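Long-range contacts in hemoglobin subunit alpha (PDB 1GCW), which carries oxygen from the gills to the peripheral tissues of a shark, as a heme-containing globin subunit of tetrameric hemoglobin: residues Y24-L29 with A53-H58; C104-L109 with A123-L128. All blocks are in the same frame, centred on the assembly; numbering follows the deposited sequence.

Contact 1: Y24-L29 with A53-H58. With HEM (protoporphyrin IX containing Fe), chain E; CMO (carbon monoxide), chain F.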
loop_
_atom_site.group_PDB
_atom_site.type_symbol
_atom_site.label_atom_id
_atom_site.label_comp_id
_atom_site.label_asym_id
_atom_site.label_seq_id
_atom_site.Cartn_x
_atom_site.Cartn_y
_atom_site.Cartn_z
ATOM N N TYR A 24 -4.386 -26.927 -4.131
ATOM C CA TYR A 24 -4.736 -25.566 -3.754
ATOM C C TYR A 24 -3.583 -24.617 -4.026
ATOM O O TYR A 24 -3.766 -23.567 -4.644
ATOM C CB TYR A 24 -5.106 -25.501 -2.276
ATOM C CG TYR A 24 -6.441 -26.105 -1.984
ATOM C CD1 TYR A 24 -7.607 -25.527 -2.477
ATOM C CD2 TYR A 24 -6.549 -27.260 -1.222
ATOM C CE1 TYR A 24 -8.856 -26.089 -2.217
ATOM C CE2 TYR A 24 -7.784 -27.832 -0.955
ATOM C CZ TYR A 24 -8.935 -27.243 -1.455
ATOM O OH TYR A 24 -10.164 -27.811 -1.192
ATOM N N GLY A 25 -2.394 -24.988 -3.562
ATOM C CA GLY A 25 -1.224 -24.148 -3.756
ATOM C C GLY A 25 -0.985 -23.781 -5.202
ATOM O O GLY A 25 -0.681 -22.628 -5.513
ATOM N N ALA A 26 -1.121 -24.757 -6.094
ATOM C CA ALA A 26 -0.911 -24.522 -7.517
ATOM C C ALA A 26 -1.889 -23.478 -8.045
ATOM O O ALA A 26 -1.522 -22.617 -8.847
ATOM C CB ALA A 26 -1.061 -25.830 -8.291
ATOM N N GLU A 27 -3.136 -23.548 -7.593
ATOM C CA GLU A 27 -4.148 -22.586 -8.033
ATOM C C GLU A 27 -3.833 -21.182 -7.529
ATOM O O GLU A 27 -3.902 -20.213 -8.285
ATOM C CB GLU A 27 -5.535 -23.000 -7.544
ATOM C CG GLU A 27 -6.639 -22.261 -8.276
ATOM C CD GLU A 27 -8.016 -22.598 -7.760
ATOM O OE1 GLU A 27 -8.266 -23.790 -7.476
ATOM O OE2 GLU A 27 -8.844 -21.668 -7.641
ATOM N N CYS A 28 -3.489 -21.078 -6.246
ATOM C CA CYS A 28 -3.141 -19.798 -5.635
ATOM C C CYS A 28 -2.055 -19.091 -6.426
ATOM O O CYS A 28 -2.193 -17.918 -6.773
ATOM C CB CYS A 28 -2.633 -20.011 -4.211
ATOM S SG CYS A 28 -3.925 -20.503 -3.075
ATOM N N LEU A 29 -0.962 -19.807 -6.693
ATOM C CA LEU A 29 0.157 -19.234 -7.444
ATOM C C LEU A 29 -0.244 -18.927 -8.879
ATOM O O LEU A 29 0.113 -17.880 -9.407
ATOM C CB LEU A 29 1.355 -20.183 -7.429
ATOM C CG LEU A 29 2.041 -20.358 -6.069
ATOM C CD1 LEU A 29 3.144 -21.396 -6.199
ATOM C CD2 LEU A 29 2.610 -19.025 -5.587
ATOM N N ALA A 53 4.514 -28.395 -13.452
ATOM C CA ALA A 53 5.036 -29.344 -12.484
ATOM C C ALA A 53 5.680 -28.664 -11.293
ATOM O O ALA A 53 5.465 -29.076 -10.159
ATOM C CB ALA A 53 6.038 -30.265 -13.150
ATOM N N LYS A 54 6.469 -27.628 -11.555
ATOM C CA LYS A 54 7.168 -26.919 -10.494
ATOM C C LYS A 54 6.207 -26.067 -9.687
ATOM O O LYS A 54 6.352 -25.937 -8.474
ATOM C CB LYS A 54 8.285 -26.054 -11.082
ATOM C CG LYS A 54 9.661 -26.720 -11.053
ATOM C CD LYS A 54 10.489 -26.402 -12.299
ATOM C CE LYS A 54 11.867 -27.077 -12.241
ATOM N NZ LYS A 54 12.925 -26.364 -13.030
ATOM N N VAL A 55 5.219 -25.496 -10.367
ATOM C CA VAL A 55 4.220 -24.663 -9.713
ATOM C C VAL A 55 3.471 -25.464 -8.652
ATOM O O VAL A 55 3.155 -24.954 -7.579
ATOM C CB VAL A 55 3.200 -24.127 -10.737
ATOM C CG1 VAL A 55 2.051 -23.435 -10.028
ATOM C CG2 VAL A 55 3.886 -23.177 -11.693
ATOM N N GLN A 56 3.199 -26.726 -8.953
ATOM C CA GLN A 56 2.470 -27.575 -8.032
ATOM C C GLN A 56 3.262 -27.947 -6.779
ATOM O O GLN A 56 2.743 -27.876 -5.669
ATOM C CB GLN A 56 1.997 -28.837 -8.762
ATOM C CG GLN A 56 1.040 -28.535 -9.917
ATOM C CD GLN A 56 0.762 -29.730 -10.819
ATOM O OE1 GLN A 56 0.079 -29.599 -11.834
ATOM N NE2 GLN A 56 1.288 -30.897 -10.454
ATOM N N VAL A 57 4.516 -28.348 -6.953
ATOM C CA VAL A 57 5.340 -28.730 -5.810
ATOM C C VAL A 57 5.463 -27.544 -4.860
ATOM O O VAL A 57 5.244 -27.674 -3.660
ATOM C CB VAL A 57 6.763 -29.186 -6.252
ATOM C CG1 VAL A 57 7.671 -29.337 -5.042
ATOM C CG2 VAL A 57 6.678 -30.505 -6.989
ATOM N N HIS A 58 5.809 -26.387 -5.406
ATOM C CA HIS A 58 5.944 -25.186 -4.592
ATOM C C HIS A 58 4.622 -24.813 -3.930
ATOM O O HIS A 58 4.593 -24.462 -2.750
ATOM C CB HIS A 58 6.438 -24.019 -5.443
ATOM C CG HIS A 58 7.300 -23.198 -4.503
ATOM N ND1 HIS A 58 7.048 -21.846 -4.279
ATOM C CD2 HIS A 58 8.429 -23.688 -3.809
ATOM C CE1 HIS A 58 8.060 -21.541 -3.487
ATOM N NE2 HIS A 58 8.844 -22.520 -3.182
HETATM C CHA HEM E . 9.868 -19.938 -0.883
HETATM C CHB HEM E . 5.898 -19.790 1.943
HETATM C CHC HEM E . 4.876 -15.467 0.059
HETATM C CHD HEM E . 8.509 -15.901 -3.200
HETATM C C1A HEM E . 8.832 -20.256 0.043
HETATM C C2A HEM E . 8.793 -21.470 0.848
HETATM C C3A HEM E . 7.679 -21.417 1.622
HETATM C C4A HEM E . 7.014 -20.191 1.282
HETATM C CMA HEM E . 7.226 -22.457 2.636
HETATM C CAA HEM E . 9.809 -22.600 0.820
HETATM C CBA HEM E . 10.892 -22.326 1.844
HETATM C CGA HEM E . 12.055 -23.282 1.728
HETATM O O1A HEM E . 13.087 -22.885 1.151
HETATM O O2A HEM E . 11.935 -24.427 2.213
HETATM C C1B HEM E . 5.312 -18.602 1.652
HETATM C C2B HEM E . 4.124 -18.159 2.344
HETATM C C3B HEM E . 3.780 -16.929 1.852
HETATM C C4B HEM E . 4.848 -16.606 0.851
HETATM C CMB HEM E . 3.323 -18.952 3.405
HETATM C CAB HEM E . 2.601 -16.268 2.288
HETATM C CBB HEM E . 2.030 -15.088 1.799
HETATM C C1C HEM E . 5.759 -15.248 -1.008
HETATM C C2C HEM E . 5.614 -14.143 -1.947
HETATM C C3C HEM E . 6.599 -14.316 -2.879
HETATM C C4C HEM E . 7.362 -15.484 -2.510
HETATM C CMC HEM E . 4.556 -13.025 -1.985
HETATM C CAC HEM E . 6.810 -13.558 -4.036
HETATM C CBC HEM E . 5.836 -13.220 -4.986
HETATM C C1D HEM E . 9.157 -17.059 -2.843
HETATM C C2D HEM E . 10.297 -17.558 -3.562
HETATM C C3D HEM E . 10.704 -18.624 -2.846
HETATM C C4D HEM E . 9.829 -18.831 -1.743
HETATM C CMD HEM E . 10.875 -16.983 -4.862
HETATM C CAD HEM E . 11.882 -19.489 -3.156
HETATM C CBD HEM E . 11.380 -20.634 -4.010
HETATM C CGD HEM E . 12.505 -21.499 -4.514
HETATM O O1D HEM E . 12.803 -21.421 -5.719
HETATM O O2D HEM E . 13.090 -22.251 -3.707
HETATM N NA HEM E . 7.695 -19.469 0.296
HETATM N NB HEM E . 5.768 -17.671 0.728
HETATM N NC HEM E . 6.819 -16.107 -1.386
HETATM N ND HEM E . 8.839 -17.877 -1.758
HETATM FE FE HEM E . 7.311 -17.805 -0.544
HETATM C C CMO F . 6.175 -18.631 -1.853
HETATM O O CMO F . 5.528 -19.026 -2.670
#
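A26 and L29, one turn apart on helix 21-35, press apolar surface against V55 at the start of helix 53-70, and no hydrogen bond links the two segments. V55 CG1 lies between them, 4.2 Å from L29 CB. With CG1 turned opposite the backbone N (chi1 172°), this methyl drops onto the backbone of helix 21-35 and comes 3.9 Å from A26 O. A26 CB meets the aliphatic start of Q56 at CG, 3.8 Å away. L29 CD1 touches backbone instead, 3.8 Å from V55 O. The axes of the two short segments pass 7.5 Å apart at 114°, the close B/E crossing of the globin fold; the backbones come nearest at A26 and Q56, where the small side chain of A26 is the one that lies between the helices. Around the ligand the contact becomes the distal side of the heme pocket. L29 CD1 sits at the edge of the H58 ring, while L29 CD2 lies 4.1 Å from the carbon monoxide oxygen. H58 ND1 is 3.6 Å from that oxygen, which is placed obliquely to the ring, and H58 NE2 is 3.3 Å from propionate carbon CBD of the heme. With an alanine in place of H58, the predicted oxygen-binding residue, the imidazole beside the bound gas is gone and a gap would probably open between L29 and the heme edge.

Contact 2: C104-L109 with A123-L128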
loop_
_atom_site.group_PDB
_atom_site.type_symbol
_atom_site.label_atom_id
_atom_site.label_comp_id
_atom_site.label_asym_id
_atom_site.label_seq_id
_atom_site.Cartn_x
_atom_site.Cartn_y
_atom_site.Cartn_z
ATOM N N CYS A 104 -5.062 -13.817 -3.518
ATOM C CA CYS A 104 -5.237 -14.938 -4.424
ATOM C C CYS A 104 -5.572 -16.194 -3.638
ATOM O O CYS A 104 -6.314 -17.042 -4.111
ATOM C CB CYS A 104 -3.984 -15.135 -5.266
ATOM S SG CYS A 104 -3.865 -13.882 -6.543
ATOM N N ILE A 105 -5.032 -16.319 -2.431
ATOM C CA ILE A 105 -5.338 -17.476 -1.607
ATOM C C ILE A 105 -6.804 -17.415 -1.186
ATOM O O ILE A 105 -7.478 -18.446 -1.079
ATOM C CB ILE A 105 -4.502 -17.496 -0.322
ATOM C CG1 ILE A 105 -3.043 -17.807 -0.649
ATOM C CG2 ILE A 105 -5.077 -18.517 0.653
ATOM C CD1 ILE A 105 -2.100 -17.565 0.516
ATOM N N ILE A 106 -7.287 -16.201 -0.923
ATOM C CA ILE A 106 -8.670 -15.982 -0.500
ATOM C C ILE A 106 -9.685 -16.299 -1.619
ATOM O O ILE A 106 -10.701 -16.957 -1.370
ATOM C CB ILE A 106 -8.843 -14.526 0.034
ATOM C CG1 ILE A 106 -8.536 -14.495 1.536
ATOM C CG2 ILE A 106 -10.257 -14.031 -0.188
ATOM C CD1 ILE A 106 -8.547 -13.122 2.122
ATOM N N VAL A 107 -9.393 -15.847 -2.838
ATOM C CA VAL A 107 -10.243 -16.097 -4.008
ATOM C C VAL A 107 -10.300 -17.598 -4.287
ATOM O O VAL A 107 -11.320 -18.118 -4.734
ATOM C CB VAL A 107 -9.684 -15.415 -5.284
ATOM C CG1 VAL A 107 -10.372 -15.968 -6.516
ATOM C CG2 VAL A 107 -9.891 -13.924 -5.224
ATOM N N THR A 108 -9.186 -18.285 -4.044
ATOM C CA THR A 108 -9.119 -19.724 -4.264
ATOM C C THR A 108 -10.029 -20.425 -3.275
ATOM O O THR A 108 -10.686 -21.420 -3.603
ATOM C CB THR A 108 -7.695 -20.258 -4.074
ATOM O OG1 THR A 108 -6.874 -19.813 -5.159
ATOM C CG2 THR A 108 -7.698 -21.779 -4.044
ATOM N N LEU A 109 -10.063 -19.903 -2.054
ATOM C CA LEU A 109 -10.906 -20.479 -1.021
ATOM C C LEU A 109 -12.380 -20.258 -1.356
ATOM O O LEU A 109 -13.186 -21.178 -1.245
ATOM C CB LEU A 109 -10.578 -19.858 0.333
ATOM C CG LEU A 109 -9.230 -20.257 0.936
ATOM C CD1 LEU A 109 -8.940 -19.370 2.130
ATOM C CD2 LEU A 109 -9.256 -21.729 1.353
ATOM N N ALA A 123 -11.614 -14.117 9.519
ATOM C CA ALA A 123 -10.655 -14.936 10.240
ATOM C C ALA A 123 -9.494 -15.363 9.346
ATOM O O ALA A 123 -8.339 -15.355 9.781
ATOM C CB ALA A 123 -11.358 -16.163 10.802
ATOM N N VAL A 124 -9.803 -15.741 8.106
ATOM C CA VAL A 124 -8.773 -16.174 7.170
ATOM C C VAL A 124 -7.884 -14.993 6.851
ATOM O O VAL A 124 -6.660 -15.109 6.834
ATOM C CB VAL A 124 -9.383 -16.724 5.858
ATOM C CG1 VAL A 124 -8.305 -16.918 4.822
ATOM C CG2 VAL A 124 -10.059 -18.047 6.119
ATOM N N ASP A 125 -8.499 -13.845 6.606
ATOM C CA ASP A 125 -7.734 -12.645 6.301
ATOM C C ASP A 125 -6.875 -12.263 7.506
ATOM O O ASP A 125 -5.788 -11.716 7.351
ATOM C CB ASP A 125 -8.673 -11.494 5.934
ATOM C CG ASP A 125 -7.927 -10.214 5.596
ATOM O OD1 ASP A 125 -7.458 -10.077 4.442
ATOM O OD2 ASP A 125 -7.818 -9.342 6.488
ATOM N N LYS A 126 -7.363 -12.552 8.706
ATOM C CA LYS A 126 -6.609 -12.240 9.917
ATOM C C LYS A 126 -5.344 -13.096 9.962
ATOM O O LYS A 126 -4.245 -12.600 10.233
ATOM C CB LYS A 126 -7.457 -12.508 11.162
ATOM C CG LYS A 126 -7.331 -11.431 12.229
ATOM C CD LYS A 126 -7.544 -11.984 13.634
ATOM C CE LYS A 126 -8.105 -10.915 14.575
ATOM N NZ LYS A 126 -8.329 -11.442 15.954
ATOM N N LEU A 127 -5.507 -14.386 9.696
ATOM C CA LEU A 127 -4.376 -15.300 9.691
ATOM C C LEU A 127 -3.406 -14.884 8.590
ATOM O O LEU A 127 -2.227 -14.643 8.837
ATOM C CB LEU A 127 -4.859 -16.725 9.438
ATOM C CG LEU A 127 -3.777 -17.780 9.206
ATOM C CD1 LEU A 127 -2.922 -17.960 10.441
ATOM C CD2 LEU A 127 -4.448 -19.082 8.839
ATOM N N LEU A 128 -3.914 -14.786 7.370
ATOM C CA LEU A 128 -3.069 -14.407 6.258
ATOM C C LEU A 128 -2.317 -13.126 6.574
ATOM O O LEU A 128 -1.128 -13.008 6.288
ATOM C CB LEU A 128 -3.913 -14.233 5.000
ATOM C CG LEU A 128 -3.914 -15.413 4.025
ATOM C CD1 LEU A 128 -3.805 -16.729 4.759
ATOM C CD2 LEU A 128 -5.184 -15.369 3.218
#
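I106 pushes its extended CG1-CD1 arm into a hollow of helix 118-134 bordered by V124, D125 and L128. Partway along the arm, I106 CG1 lies 3.9 Å from L128 CD2 and 4.1 Å from V124 CG1, and the arm and V124 run alongside one another, pointing opposite ways. Its terminal methyl CD1 goes on to the flank of D125, meeting both CB and, at 4.0 Å, OD1. The bumps of helix 118-134 fill hollows in return. V124 CG1, which a chi1 of 169° swings away from the backbone N, fits between I106 and L109; with L109 CD1 it meets tip to tip at 3.7 Å, the closest approach of the two segments. One turn on, L128 CD2 fills the notch between I105 and I106 and comes 4.1 Å from I105 CG2. L128 departs from the staggered torsions (chi1 -99°), and in this setting CD2 is the branch that enters the notch. On the far side of segment 104-109, C104 O receives two bonds from T108, arriving on opposite faces of the carbonyl plane: one comes from the backbone N, and the T108 hydroxyl, folded back on its own helix, gives the second. F116 also packs on I106, and I13 and L17 of helix 6-19 on L109. The short-segment axes run 10.8 Å apart at 150°, a spacing filled by branched aliphatic side chains: the nearly antiparallel G/H helix pair of the globin fold.

Helix 21-35 ties the contacts together: with A26 and L29 it meets helix 53-70 in contact 1, and with C28 it leans on helix 97-112 of contact 2. C28 SG is 3.6 Å from I105 CA, and C28 O is equally far from C104 CB, although the centres of the contacts stand 16 Å apart. Both reach the heme pocket, unequally. Contact 1 borders the bound carbon monoxide directly, and the side chains of H58 and H87, the predicted proximal iron ligand, lie about 7 Å apart. Contact 2 comes near through I105, whose side chain is within about 5 Å of the heme and about 8 Å of the carbon monoxide (nearest atoms).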